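Local atomic coordinates of uncharacterized protein (PDB entry 4ECO), a protein that is of unknown function but has a leucine-rich repeat fold and probably binds other proteins, as many repeat proteins of this kind do. Residues 307-312 with 332-337; 318-323 with 340-345; 469-474 with 500-505; 545-550 with 573-578. All blocks are in the same frame, centred on the assembly; numbering follows the deposited sequence.

Interaction 1: 307-312 with 332-337; sequences IQIIYI and LGMLEC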
loop_
_atom_site.group_PDB
_atom_site.type_symbol
_atom_site.label_atom_id
_atom_site.label_comp_id
_atom_site.label_asym_id
_atom_site.label_seq_id
_atom_site.Cartn_x
_atom_site.Cartn_y
_atom_site.Cartn_z
ATOM N N ILE A 307 -4.425 -16.293 -12.620
ATOM C CA ILE A 307 -4.085 -14.963 -12.085
ATOM C C ILE A 307 -3.809 -15.059 -10.581
ATOM O O ILE A 307 -4.540 -15.722 -9.848
ATOM C CB ILE A 307 -5.211 -13.944 -12.419
ATOM C CG1 ILE A 307 -5.286 -13.731 -13.965
ATOM C CG2 ILE A 307 -4.993 -12.617 -11.701
ATOM C CD1 ILE A 307 -6.547 -13.123 -14.537
ATOM N N GLN A 308 -2.722 -14.426 -10.145
ATOM C CA GLN A 308 -2.245 -14.438 -8.760
ATOM C C GLN A 308 -2.198 -13.039 -8.146
ATOM O O GLN A 308 -2.314 -12.923 -6.924
ATOM C CB GLN A 308 -0.834 -15.072 -8.694
ATOM C CG GLN A 308 -0.832 -16.575 -8.972
ATOM C CD GLN A 308 0.530 -17.233 -9.021
ATOM O OE1 GLN A 308 1.557 -16.617 -9.290
ATOM N NE2 GLN A 308 0.550 -18.550 -8.865
ATOM N N ILE A 309 -1.968 -11.989 -8.981
ATOM C CA ILE A 309 -1.840 -10.587 -8.539
ATOM C C ILE A 309 -2.702 -9.693 -9.412
ATOM O O ILE A 309 -2.601 -9.756 -10.626
ATOM C CB ILE A 309 -0.351 -10.107 -8.555
ATOM C CG1 ILE A 309 0.591 -11.120 -7.854
ATOM C CG2 ILE A 309 -0.207 -8.691 -7.970
ATOM C CD1 ILE A 309 2.035 -11.026 -8.250
ATOM N N ILE A 310 -3.518 -8.841 -8.787
ATOM C CA ILE A 310 -4.362 -7.861 -9.468
ATOM C C ILE A 310 -4.078 -6.459 -8.902
ATOM O O ILE A 310 -4.284 -6.212 -7.710
ATOM C CB ILE A 310 -5.890 -8.201 -9.377
ATOM C CG1 ILE A 310 -6.220 -9.583 -9.997
ATOM C CG2 ILE A 310 -6.720 -7.094 -10.034
ATOM C CD1 ILE A 310 -7.667 -10.058 -9.896
ATOM N N TYR A 311 -3.596 -5.556 -9.754
ATOM C CA TYR A 311 -3.430 -4.147 -9.410
ATOM C C TYR A 311 -4.541 -3.426 -10.166
ATOM O O TYR A 311 -4.467 -3.347 -11.401
ATOM C CB TYR A 311 -2.013 -3.601 -9.736
ATOM C CG TYR A 311 -0.865 -4.224 -8.973
ATOM C CD1 TYR A 311 -0.718 -4.018 -7.603
ATOM C CD2 TYR A 311 0.117 -4.961 -9.630
ATOM C CE1 TYR A 311 0.347 -4.578 -6.896
ATOM C CE2 TYR A 311 1.206 -5.490 -8.942
ATOM C CZ TYR A 311 1.319 -5.296 -7.573
ATOM O OH TYR A 311 2.399 -5.802 -6.887
ATOM N N ILE A 312 -5.624 -3.015 -9.469
ATOM C CA ILE A 312 -6.746 -2.407 -10.184
ATOM C C ILE A 312 -7.164 -1.065 -9.494
ATOM O O ILE A 312 -8.283 -0.564 -9.709
ATOM C CB ILE A 312 -7.925 -3.428 -10.356
ATOM C CG1 ILE A 312 -8.969 -2.948 -11.385
ATOM C CG2 ILE A 312 -8.543 -3.890 -9.026
ATOM C CD1 ILE A 312 -9.639 -4.033 -12.190
ATOM N N LEU A 332 -5.661 -16.596 -6.825
ATOM C CA LEU A 332 -5.528 -15.185 -6.423
ATOM C C LEU A 332 -4.879 -15.018 -5.035
ATOM O O LEU A 332 -5.330 -15.628 -4.069
ATOM C CB LEU A 332 -6.883 -14.456 -6.442
ATOM C CG LEU A 332 -6.876 -12.939 -6.139
ATOM C CD1 LEU A 332 -6.065 -12.151 -7.176
ATOM C CD2 LEU A 332 -8.283 -12.413 -6.056
ATOM N N GLY A 333 -3.859 -14.165 -4.952
ATOM C CA GLY A 333 -3.146 -13.912 -3.705
ATOM C C GLY A 333 -2.951 -12.453 -3.340
ATOM O O GLY A 333 -2.657 -12.126 -2.180
HETATM N N MSE A 334 -3.089 -11.554 -4.325
HETATM C CA MSE A 334 -2.911 -10.115 -4.080
HETATM C C MSE A 334 -3.968 -9.311 -4.815
HETATM O O MSE A 334 -4.163 -9.480 -6.028
HETATM C CB MSE A 334 -1.521 -9.643 -4.494
HETATM C CG MSE A 334 -0.409 -10.100 -3.562
HETATM SE SE MSE A 334 1.363 -9.588 -4.226
HETATM C CE MSE A 334 1.164 -7.590 -4.187
ATOM N N LEU A 335 -4.677 -8.446 -4.054
ATOM C CA LEU A 335 -5.699 -7.571 -4.618
ATOM C C LEU A 335 -5.600 -6.199 -3.998
ATOM O O LEU A 335 -5.541 -6.085 -2.756
ATOM C CB LEU A 335 -7.102 -8.161 -4.420
ATOM C CG LEU A 335 -8.288 -7.349 -4.926
ATOM C CD1 LEU A 335 -8.249 -7.175 -6.472
ATOM C CD2 LEU A 335 -9.577 -7.977 -4.470
ATOM N N GLU A 336 -5.551 -5.158 -4.861
ATOM C CA GLU A 336 -5.556 -3.770 -4.406
ATOM C C GLU A 336 -6.556 -3.017 -5.295
ATOM O O GLU A 336 -6.546 -3.185 -6.525
ATOM C CB GLU A 336 -4.139 -3.114 -4.339
ATOM C CG GLU A 336 -3.491 -2.597 -5.628
ATOM C CD GLU A 336 -3.991 -1.278 -6.195
ATOM O OE1 GLU A 336 -4.653 -0.515 -5.456
ATOM O OE2 GLU A 336 -3.715 -1.003 -7.383
ATOM N N CYS A 337 -7.468 -2.246 -4.649
ATOM C CA CYS A 337 -8.507 -1.440 -5.305
ATOM C C CYS A 337 -8.492 -0.010 -4.754
ATOM O O CYS A 337 -9.552 0.620 -4.665
ATOM C CB CYS A 337 -9.889 -2.069 -5.149
ATOM S SG CYS A 337 -9.962 -3.825 -5.539
#

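Interaction 2: 318-323 with 340-345; sequences KTFPVE and NQLEGK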
loop_
_atom_site.group_PDB
_atom_site.type_symbol
_atom_site.label_atom_id
_atom_site.label_comp_id
_atom_site.label_asym_id
_atom_site.label_seq_id
_atom_site.Cartn_x
_atom_site.Cartn_y
_atom_site.Cartn_z
ATOM N N LYS A 318 -17.554 0.260 -9.175
ATOM C CA LYS A 318 -18.586 0.510 -8.158
ATOM C C LYS A 318 -18.818 -0.765 -7.349
ATOM O O LYS A 318 -19.296 -0.694 -6.228
ATOM C CB LYS A 318 -19.897 1.038 -8.767
ATOM C CG LYS A 318 -19.871 2.540 -9.023
ATOM C CD LYS A 318 -21.064 2.943 -9.851
ATOM C CE LYS A 318 -20.889 4.297 -10.488
ATOM N NZ LYS A 318 -21.792 4.461 -11.669
ATOM N N THR A 319 -18.425 -1.919 -7.902
ATOM C CA THR A 319 -18.521 -3.237 -7.256
ATOM C C THR A 319 -17.597 -4.210 -8.003
ATOM O O THR A 319 -17.041 -3.863 -9.043
ATOM C CB THR A 319 -20.001 -3.753 -7.196
ATOM O OG1 THR A 319 -20.127 -4.841 -6.261
ATOM C CG2 THR A 319 -20.546 -4.160 -8.557
ATOM N N PHE A 320 -17.452 -5.424 -7.455
ATOM C CA PHE A 320 -16.680 -6.533 -8.008
ATOM C C PHE A 320 -17.555 -7.392 -8.875
ATOM O O PHE A 320 -18.774 -7.376 -8.668
ATOM C CB PHE A 320 -16.124 -7.420 -6.857
ATOM C CG PHE A 320 -15.038 -6.881 -5.959
ATOM C CD1 PHE A 320 -14.438 -5.653 -6.219
ATOM C CD2 PHE A 320 -14.590 -7.618 -4.874
ATOM C CE1 PHE A 320 -13.420 -5.172 -5.406
ATOM C CE2 PHE A 320 -13.573 -7.130 -4.056
ATOM C CZ PHE A 320 -12.993 -5.910 -4.329
ATOM N N PRO A 321 -16.971 -8.270 -9.741
ATOM C CA PRO A 321 -17.797 -9.260 -10.453
ATOM C C PRO A 321 -18.550 -10.192 -9.475
ATOM O O PRO A 321 -18.203 -10.262 -8.281
ATOM C CB PRO A 321 -16.755 -10.046 -11.255
ATOM C CG PRO A 321 -15.614 -9.110 -11.405
ATOM C CD PRO A 321 -15.545 -8.451 -10.083
ATOM N N VAL A 322 -19.565 -10.910 -9.983
ATOM C CA VAL A 322 -20.414 -11.866 -9.248
ATOM C C VAL A 322 -19.540 -12.900 -8.483
ATOM O O VAL A 322 -18.483 -13.305 -8.996
ATOM C CB VAL A 322 -21.371 -12.556 -10.250
ATOM C CG1 VAL A 322 -22.227 -13.629 -9.577
ATOM C CG2 VAL A 322 -22.251 -11.524 -10.952
ATOM N N GLU A 323 -20.000 -13.310 -7.249
ATOM C CA GLU A 323 -19.322 -14.274 -6.371
ATOM C C GLU A 323 -18.892 -15.536 -7.133
ATOM O O GLU A 323 -17.755 -15.974 -6.963
ATOM C CB GLU A 323 -20.216 -14.675 -5.176
ATOM C CG GLU A 323 -20.629 -13.524 -4.264
ATOM C CD GLU A 323 -20.823 -13.846 -2.791
ATOM O OE1 GLU A 323 -20.710 -15.034 -2.408
ATOM O OE2 GLU A 323 -21.049 -12.894 -2.012
ATOM N N ASN A 340 -11.063 3.776 -5.859
ATOM C CA ASN A 340 -12.091 3.337 -6.792
ATOM C C ASN A 340 -13.391 3.979 -6.304
ATOM O O ASN A 340 -13.326 4.940 -5.537
ATOM C CB ASN A 340 -12.150 1.797 -6.895
ATOM C CG ASN A 340 -11.279 1.199 -7.978
ATOM O OD1 ASN A 340 -11.713 1.030 -9.124
ATOM N ND2 ASN A 340 -10.060 0.792 -7.624
ATOM N N GLN A 341 -14.550 3.459 -6.701
ATOM C CA GLN A 341 -15.831 3.989 -6.259
ATOM C C GLN A 341 -16.664 2.878 -5.650
ATOM O O GLN A 341 -17.899 2.900 -5.763
ATOM C CB GLN A 341 -16.564 4.600 -7.451
ATOM C CG GLN A 341 -16.073 5.943 -7.938
ATOM C CD GLN A 341 -17.059 6.403 -8.988
ATOM O OE1 GLN A 341 -16.947 6.045 -10.165
ATOM N NE2 GLN A 341 -18.127 7.098 -8.561
ATOM N N LEU A 342 -15.977 1.854 -5.083
ATOM C CA LEU A 342 -16.606 0.656 -4.520
ATOM C C LEU A 342 -17.608 1.056 -3.453
ATOM O O LEU A 342 -17.259 1.763 -2.513
ATOM C CB LEU A 342 -15.563 -0.332 -3.954
ATOM C CG LEU A 342 -14.542 -0.954 -4.925
ATOM C CD1 LEU A 342 -13.499 -1.701 -4.164
ATOM C CD2 LEU A 342 -15.191 -1.912 -5.885
ATOM N N GLU A 343 -18.872 0.678 -3.656
ATOM C CA GLU A 343 -19.983 1.017 -2.766
ATOM C C GLU A 343 -20.722 -0.243 -2.284
ATOM O O GLU A 343 -20.726 -1.268 -2.990
ATOM C CB GLU A 343 -20.971 1.972 -3.471
ATOM C CG GLU A 343 -21.626 1.378 -4.712
ATOM C CD GLU A 343 -22.422 2.301 -5.610
ATOM O OE1 GLU A 343 -22.317 3.540 -5.456
ATOM O OE2 GLU A 343 -23.117 1.775 -6.508
ATOM N N GLY A 344 -21.347 -0.124 -1.101
ATOM C CA GLY A 344 -22.182 -1.144 -0.484
ATOM C C GLY A 344 -21.456 -2.369 0.006
ATOM O O GLY A 344 -20.274 -2.295 0.376
ATOM N N LYS A 345 -22.195 -3.499 0.044
ATOM C CA LYS A 345 -21.679 -4.800 0.464
ATOM C C LYS A 345 -20.883 -5.383 -0.709
ATOM O O LYS A 345 -21.322 -5.298 -1.857
ATOM C CB LYS A 345 -22.841 -5.708 0.931
ATOM C CG LYS A 345 -22.432 -7.121 1.402
ATOM C CD LYS A 345 -23.423 -7.764 2.393
ATOM C CE LYS A 345 -24.849 -7.988 1.891
ATOM N NZ LYS A 345 -25.734 -8.605 2.928
#

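Interaction 3: 469-474 with 500-505; sequences LTEIPK and LTKLSD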
loop_
_atom_site.group_PDB
_atom_site.type_symbol
_atom_site.label_atom_id
_atom_site.label_comp_id
_atom_site.label_asym_id
_atom_site.label_seq_id
_atom_site.Cartn_x
_atom_site.Cartn_y
_atom_site.Cartn_z
ATOM N N LEU A 469 -15.583 7.762 22.500
ATOM C CA LEU A 469 -15.459 7.217 23.851
ATOM C C LEU A 469 -15.573 8.331 24.898
ATOM O O LEU A 469 -15.065 9.435 24.684
ATOM C CB LEU A 469 -14.142 6.447 24.006
ATOM C CG LEU A 469 -13.986 5.250 23.064
ATOM C CD1 LEU A 469 -12.533 4.916 22.843
ATOM C CD2 LEU A 469 -14.786 4.033 23.527
ATOM N N THR A 470 -16.332 8.057 25.973
ATOM C CA THR A 470 -16.559 8.977 27.098
ATOM C C THR A 470 -15.966 8.374 28.368
ATOM O O THR A 470 -15.617 9.116 29.296
ATOM C CB THR A 470 -18.037 9.308 27.262
ATOM O OG1 THR A 470 -18.807 8.106 27.180
ATOM C CG2 THR A 470 -18.518 10.288 26.218
ATOM N N GLU A 471 -15.834 7.030 28.400
ATOM C CA GLU A 471 -15.201 6.310 29.502
ATOM C C GLU A 471 -14.928 4.843 29.120
ATOM O O GLU A 471 -15.666 4.256 28.318
ATOM C CB GLU A 471 -16.002 6.386 30.819
ATOM C CG GLU A 471 -17.395 5.791 30.787
ATOM C CD GLU A 471 -18.145 5.976 32.085
ATOM O OE1 GLU A 471 -17.628 5.547 33.147
ATOM O OE2 GLU A 471 -19.261 6.540 32.029
ATOM N N ILE A 472 -13.817 4.289 29.675
ATOM C CA ILE A 472 -13.390 2.894 29.540
ATOM C C ILE A 472 -13.672 2.298 30.929
ATOM O O ILE A 472 -12.823 2.389 31.832
ATOM C CB ILE A 472 -11.922 2.671 29.035
ATOM C CG1 ILE A 472 -11.402 3.732 28.017
ATOM C CG2 ILE A 472 -11.709 1.236 28.578
ATOM C CD1 ILE A 472 -11.887 3.690 26.622
ATOM N N PRO A 473 -14.914 1.794 31.148
ATOM C CA PRO A 473 -15.300 1.328 32.487
ATOM C C PRO A 473 -14.627 0.028 32.944
ATOM O O PRO A 473 -13.872 -0.617 32.207
ATOM C CB PRO A 473 -16.803 1.119 32.354
ATOM C CG PRO A 473 -17.014 0.816 30.923
ATOM C CD PRO A 473 -16.038 1.670 30.198
ATOM N N LYS A 474 -14.943 -0.323 34.203
ATOM C CA LYS A 474 -14.495 -1.430 35.036
ATOM C C LYS A 474 -14.047 -2.640 34.202
ATOM O O LYS A 474 -12.851 -2.894 34.195
ATOM C CB LYS A 474 -15.599 -1.832 36.057
ATOM C CG LYS A 474 -15.166 -2.883 37.071
ATOM C CD LYS A 474 -15.883 -2.802 38.428
ATOM C CE LYS A 474 -17.142 -3.623 38.516
ATOM N NZ LYS A 474 -17.420 -4.055 39.915
ATOM N N LEU A 500 -13.143 11.408 26.781
ATOM C CA LEU A 500 -12.899 10.599 27.969
ATOM C C LEU A 500 -12.785 11.419 29.239
ATOM O O LEU A 500 -12.022 12.376 29.291
ATOM C CB LEU A 500 -11.618 9.761 27.808
ATOM C CG LEU A 500 -11.646 8.602 26.802
ATOM C CD1 LEU A 500 -10.249 8.104 26.517
ATOM C CD2 LEU A 500 -12.477 7.442 27.318
ATOM N N THR A 501 -13.506 10.994 30.283
ATOM C CA THR A 501 -13.491 11.589 31.640
ATOM C C THR A 501 -13.015 10.581 32.661
ATOM O O THR A 501 -12.577 10.980 33.755
ATOM C CB THR A 501 -14.865 12.112 32.061
ATOM O OG1 THR A 501 -15.832 11.094 31.816
ATOM C CG2 THR A 501 -15.259 13.405 31.343
ATOM N N LYS A 502 -13.081 9.272 32.313
ATOM C CA LYS A 502 -12.701 8.199 33.224
ATOM C C LYS A 502 -12.097 6.994 32.556
ATOM O O LYS A 502 -12.485 6.606 31.459
ATOM C CB LYS A 502 -13.931 7.700 34.011
ATOM C CG LYS A 502 -13.918 8.022 35.496
ATOM C CD LYS A 502 -15.327 7.898 36.104
ATOM C CE LYS A 502 -16.289 9.001 35.678
ATOM N NZ LYS A 502 -17.657 8.804 36.232
ATOM N N LEU A 503 -11.196 6.350 33.298
ATOM C CA LEU A 503 -10.627 5.069 32.937
ATOM C C LEU A 503 -11.118 4.061 34.010
ATOM O O LEU A 503 -12.248 4.215 34.497
ATOM C CB LEU A 503 -9.093 5.117 32.762
ATOM C CG LEU A 503 -8.524 6.010 31.625
ATOM C CD1 LEU A 503 -7.053 5.778 31.475
ATOM C CD2 LEU A 503 -9.203 5.759 30.269
ATOM N N SER A 504 -10.323 3.029 34.347
ATOM C CA SER A 504 -10.640 1.972 35.319
ATOM C C SER A 504 -9.365 1.352 35.790
ATOM O O SER A 504 -8.301 1.682 35.257
ATOM C CB SER A 504 -11.550 0.909 34.707
ATOM O OG SER A 504 -11.009 0.392 33.499
ATOM N N ASP A 505 -9.444 0.422 36.756
ATOM C CA ASP A 505 -8.253 -0.246 37.283
ATOM C C ASP A 505 -7.734 -1.281 36.296
ATOM O O ASP A 505 -6.734 -1.953 36.569
ATOM C CB ASP A 505 -8.540 -0.866 38.644
ATOM C CG ASP A 505 -8.643 0.171 39.735
ATOM O OD1 ASP A 505 -8.771 1.387 39.398
ATOM O OD2 ASP A 505 -8.627 -0.222 40.922
#

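Interaction 4: 545-550 with 573-578; sequences NQRDAQ and IGSNDI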
loop_
_atom_site.group_PDB
_atom_site.type_symbol
_atom_site.label_atom_id
_atom_site.label_comp_id
_atom_site.label_asym_id
_atom_site.label_seq_id
_atom_site.Cartn_x
_atom_site.Cartn_y
_atom_site.Cartn_z
ATOM N N ASN A 545 -4.023 19.250 26.275
ATOM C CA ASN A 545 -5.272 19.933 25.887
ATOM C C ASN A 545 -6.571 19.250 26.383
ATOM O O ASN A 545 -7.457 18.933 25.585
ATOM C CB ASN A 545 -5.350 20.086 24.358
ATOM C CG ASN A 545 -4.264 20.932 23.753
ATOM O OD1 ASN A 545 -3.122 20.505 23.607
ATOM N ND2 ASN A 545 -4.596 22.145 23.370
ATOM N N GLN A 546 -6.734 19.097 27.701
ATOM C CA GLN A 546 -7.980 18.532 28.244
ATOM C C GLN A 546 -9.063 19.626 28.272
ATOM O O GLN A 546 -8.862 20.686 28.864
ATOM C CB GLN A 546 -7.787 17.916 29.642
ATOM C CG GLN A 546 -6.776 16.784 29.697
ATOM C CD GLN A 546 -7.117 15.646 28.790
ATOM O OE1 GLN A 546 -8.058 14.902 29.026
ATOM N NE2 GLN A 546 -6.328 15.466 27.757
ATOM N N ARG A 547 -10.182 19.382 27.590
ATOM C CA ARG A 547 -11.287 20.345 27.465
ATOM C C ARG A 547 -12.667 19.697 27.617
ATOM O O ARG A 547 -12.831 18.527 27.254
ATOM C CB ARG A 547 -11.257 21.053 26.092
ATOM C CG ARG A 547 -10.007 21.855 25.744
ATOM C CD ARG A 547 -9.804 23.143 26.524
ATOM N NE ARG A 547 -8.539 23.748 26.119
ATOM C CZ ARG A 547 -7.358 23.392 26.605
ATOM N NH1 ARG A 547 -7.277 22.488 27.573
ATOM N NH2 ARG A 547 -6.249 23.962 26.153
ATOM N N ASP A 548 -13.675 20.467 28.087
ATOM C CA ASP A 548 -15.039 19.950 28.166
ATOM C C ASP A 548 -15.812 20.431 26.919
ATOM O O ASP A 548 -15.213 21.045 26.021
ATOM C CB ASP A 548 -15.736 20.337 29.485
ATOM C CG ASP A 548 -15.988 21.811 29.757
ATOM O OD1 ASP A 548 -15.814 22.629 28.825
ATOM O OD2 ASP A 548 -16.394 22.143 30.901
ATOM N N ALA A 549 -17.121 20.146 26.850
ATOM C CA ALA A 549 -17.944 20.556 25.707
ATOM C C ALA A 549 -17.974 22.089 25.529
ATOM O O ALA A 549 -18.004 22.577 24.397
ATOM C CB ALA A 549 -19.358 20.035 25.885
ATOM N N GLN A 550 -17.923 22.835 26.650
ATOM C CA GLN A 550 -17.977 24.302 26.703
ATOM C C GLN A 550 -16.596 24.951 26.457
ATOM O O GLN A 550 -16.506 26.184 26.462
ATOM C CB GLN A 550 -18.545 24.768 28.065
ATOM C CG GLN A 550 -20.054 24.518 28.258
ATOM C CD GLN A 550 -20.467 23.053 28.297
ATOM O OE1 GLN A 550 -19.998 22.255 29.124
ATOM N NE2 GLN A 550 -21.355 22.672 27.386
ATOM N N ILE A 573 1.932 17.266 29.389
ATOM C CA ILE A 573 0.787 17.765 30.173
ATOM C C ILE A 573 0.498 19.248 29.806
ATOM O O ILE A 573 -0.227 19.940 30.514
ATOM C CB ILE A 573 1.070 17.550 31.695
ATOM C CG1 ILE A 573 -0.211 17.615 32.544
ATOM C CG2 ILE A 573 2.243 18.400 32.242
ATOM C CD1 ILE A 573 -0.110 16.946 33.909
ATOM N N GLY A 574 1.030 19.692 28.678
ATOM C CA GLY A 574 0.836 21.050 28.203
ATOM C C GLY A 574 -0.585 21.396 27.806
ATOM O O GLY A 574 -1.400 20.508 27.535
ATOM N N SER A 575 -0.879 22.718 27.760
ATOM C CA SER A 575 -2.149 23.336 27.370
ATOM C C SER A 575 -3.294 22.800 28.247
ATOM O O SER A 575 -4.304 22.305 27.756
ATOM C CB SER A 575 -2.423 23.135 25.881
ATOM O OG SER A 575 -3.419 24.029 25.418
ATOM N N ASN A 576 -3.105 22.897 29.557
ATOM C CA ASN A 576 -4.091 22.516 30.567
ATOM C C ASN A 576 -4.190 23.679 31.554
ATOM O O ASN A 576 -3.868 24.817 31.185
ATOM C CB ASN A 576 -3.715 21.173 31.256
ATOM C CG ASN A 576 -3.956 19.939 30.422
ATOM O OD1 ASN A 576 -5.075 19.617 30.046
ATOM N ND2 ASN A 576 -2.922 19.169 30.181
ATOM N N ASP A 577 -4.573 23.399 32.805
ATOM C CA ASP A 577 -4.631 24.406 33.842
ATOM C C ASP A 577 -4.001 23.851 35.126
ATOM O O ASP A 577 -4.533 24.037 36.226
ATOM C CB ASP A 577 -6.076 24.869 34.062
ATOM C CG ASP A 577 -6.230 26.166 34.835
ATOM O OD1 ASP A 577 -5.193 26.844 35.086
ATOM O OD2 ASP A 577 -7.383 26.514 35.167
ATOM N N ILE A 578 -2.828 23.205 34.979
ATOM C CA ILE A 578 -2.101 22.611 36.092
ATOM C C ILE A 578 -1.687 23.736 37.045
ATOM O O ILE A 578 -1.299 24.818 36.603
ATOM C CB ILE A 578 -0.895 21.731 35.630
ATOM C CG1 ILE A 578 -1.329 20.647 34.612
ATOM C CG2 ILE A 578 -0.121 21.109 36.819
ATOM C CD1 ILE A 578 -2.507 19.686 35.009
HETATM O O HOH W 1 -7.031 21.233 30.782
#

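Interaction 1: 307-312 with 332-337
Ile310 and Met334 tie two parallel strands together, 309-311 and 334-336, whose axes come within 4.8 Å. Ile310 N gives a bond of 2.9 Å to Met334 O. Ile310 O then takes the N-H of Glu336, and Ile312 N donates to Glu336 O.

The tight part lies on both faces of this ladder. On one face CD1 of Ile310 meets CD1 of Leu332 at 3.8 Å, the two side chains crossing at about a right angle, while Leu335 lies alongside Ile310. Trp295 of helix 288-300 covers Ile310 and Leu335. On the other face Met334, a selenomethionine in the crystal, lies alongside Ile309. Its chain bends at the last torsion (chi3 63°), which carries CE to 3.5 Å from Tyr311 OH. That hydroxyl is hydrogen-bonded to Arg142 O.

Glu336 CG sits at the edge of the Tyr311 ring, 3.7 Å from CD1 of Tyr311. The Glu336 carboxylate turns back to the backbone, OE2 bonding Gly313 N and OE1 bonding Leu338 N. With an alanine here, those two backbone N-H groups would probably lose their acceptor and the ring edge its neighbour.

The start of the contact is looser. Gln308 and Gly333 are partly exposed, and CB of Gln308 is directed away from 332-337. There the two segments are held by backbone bonds: Gln308 O accepts from Gly333 N at 2.8 Å and from Met334 N at 3.0 Å. Successive parallel strands of this kind, with helix 288-300 packed on the Ile310 and Leu335 face, line the concave side of a leucine-rich repeat solenoid.

Interaction 2: 318-323 with 340-345
Lys318 and Glu343 join two successive coils of the leucine-rich repeat solenoid just past their strands. Glu343 N donates to Lys318 O at 2.9 Å, an almost straight bond of 170°. The same carbonyl oxygen also receives a CA-H contact from Leu342. A second such contact runs the other way, from Lys318 CA to Gln341 O at 3.5 Å.

The apolar part of the first shell is Phe320 on Leu342. CD1 of Leu342 lies 3.7 Å from CE1 of Phe320, and CD2 of Leu342 meets the same ring carbon. The leucine meets the ring obliquely. The ring carbon CG of Phe320 is turned opposite its own carbonyl carbon (chi1 -70°), a setting that brings the ring to Leu342. Phe320 also meets the ring of Trp295 and touches Pro347, Phe372 and Leu326, so it belongs to the core between the repeats.

Further out, Asn340 links the two turns. Its OD1 accepts from Leu317 N, and its ND2 donates to Ile312 O and Cys337 O. Asn363 of the next coil repeats the pattern: its OD1 accepts from Leu342 N. This is the asparagine ladder of the repeat family.

On the solvent side Lys318 and Glu343 run alongside each other. NZ of Lys318 forms a salt bridge with Glu289 and is 6.0 Å from OE2 of Glu343. That oxygen instead lies 4.0 Å from CB of Lys318.

Interaction 3: 469-474 with 500-505
The backbones of 469-474 and 500-504 run in nearly the same direction, 14° apart, with Thr470 CA 4.1 Å from Leu500 CA. Thr470 O is gripped twice by Thr501. The backbone N donates at 3.0 Å and the hydroxyl OG1 at 3.2 Å, and the two approach from opposite faces of the carbonyl plane. Further along, Ile472 N donates to Lys502 O.

Leu500 carries much of the apolar packing. Its CD2 lies 3.6 Å from Glu471 N and also meets CB of Leu469 and CD1 of Ile472. Ile472 packs alongside Leu503, its CG1 3.7 Å from CD2 of Leu503.

These are neighbouring coils of the leucine-rich repeat solenoid, stacked beyond their strands. The buried Leu469, Ile472, Leu500 and Leu503 contribute to its hydrophobic core. Asn498 and Asn523 add to the stack: their OD1 atoms accept from Leu469 N and Leu500 N.

Ser504 closes the far end of the contact. Its OG stands between its own backbone N and carbonyl carbon (chi1 53°) and donates to Ile472 O at 3.2 Å, from above the carbonyl plane. With an alanine in its place, Ile472 O would probably be left without this hydroxyl donor from the next coil.

On the exposed side the CB atoms of Glu471 and Lys502 lie 4.0 Å apart. Their charged ends are near but do not form a salt bridge, with OE1 of Glu471 4.5 Å from NZ of Lys502.

Interaction 4: 545-550 with 573-578
Arg547 has CG anti to its own carbonyl carbon (chi1 -60°) and bends at the next torsion (chi2 -70°), which turns its guanidinium group to the backbone of Ser575. There NH1 and NH2 both donate to Ser575 O, each at 3.0 Å. They approach from the same face of that carbonyl, and the oxygen lies in the guanidinium plane. NH2 also reaches Ser575 OG in a weak, bent bond. The hydroxyl has a second partner in Asp596. Within its own segment NH1 of Arg547 donates to Gln546 O at 2.7 Å, which ties the guanidinium to the chain it comes from.

The two segments are the turns that follow strands 540-542 and 570-572, in adjacent coils of the leucine-rich repeat solenoid. Asn576 sits at the asparagine position of its repeat, and Gln546 takes the matching place one coil earlier. The amide of Asn576 spans both turns. Its ND2 donates to Ile573 O in its own turn, at 2.8 Å, and to Ile543 O in the previous coil. Its OD1 accepts from Gln546 N at 2.9 Å.

The side chains of Gln546 and Asn576 run alongside each other, their amide planes 48° apart. Gln546 NE2 bonds Arg544 O and Leu520 O, so this amide too binds backbone carbonyls. One water donates to both Gln546 O and Asn576 OD1, 2.6 Å from the latter.

Overall arrangement
The four contacts come at different points along one curved leucine-rich repeat solenoid. Interactions 1 and 2 join the same two coils. Their segments alternate along the chain, their centres are 15 Å apart, and they touch where Phe320 packs on Cys337 and Leu335. Interaction 1 supplies the strands and interaction 2 the turns that follow them. Interactions 3 and 4 come later, in series, with centres about 17 Å apart and nearest atoms about 5 Å apart. They lie some 38 to 47 Å, centre to centre, from the first pair. The same coil-on-coil stacking thus recurs down the chain and builds up the long curved shape.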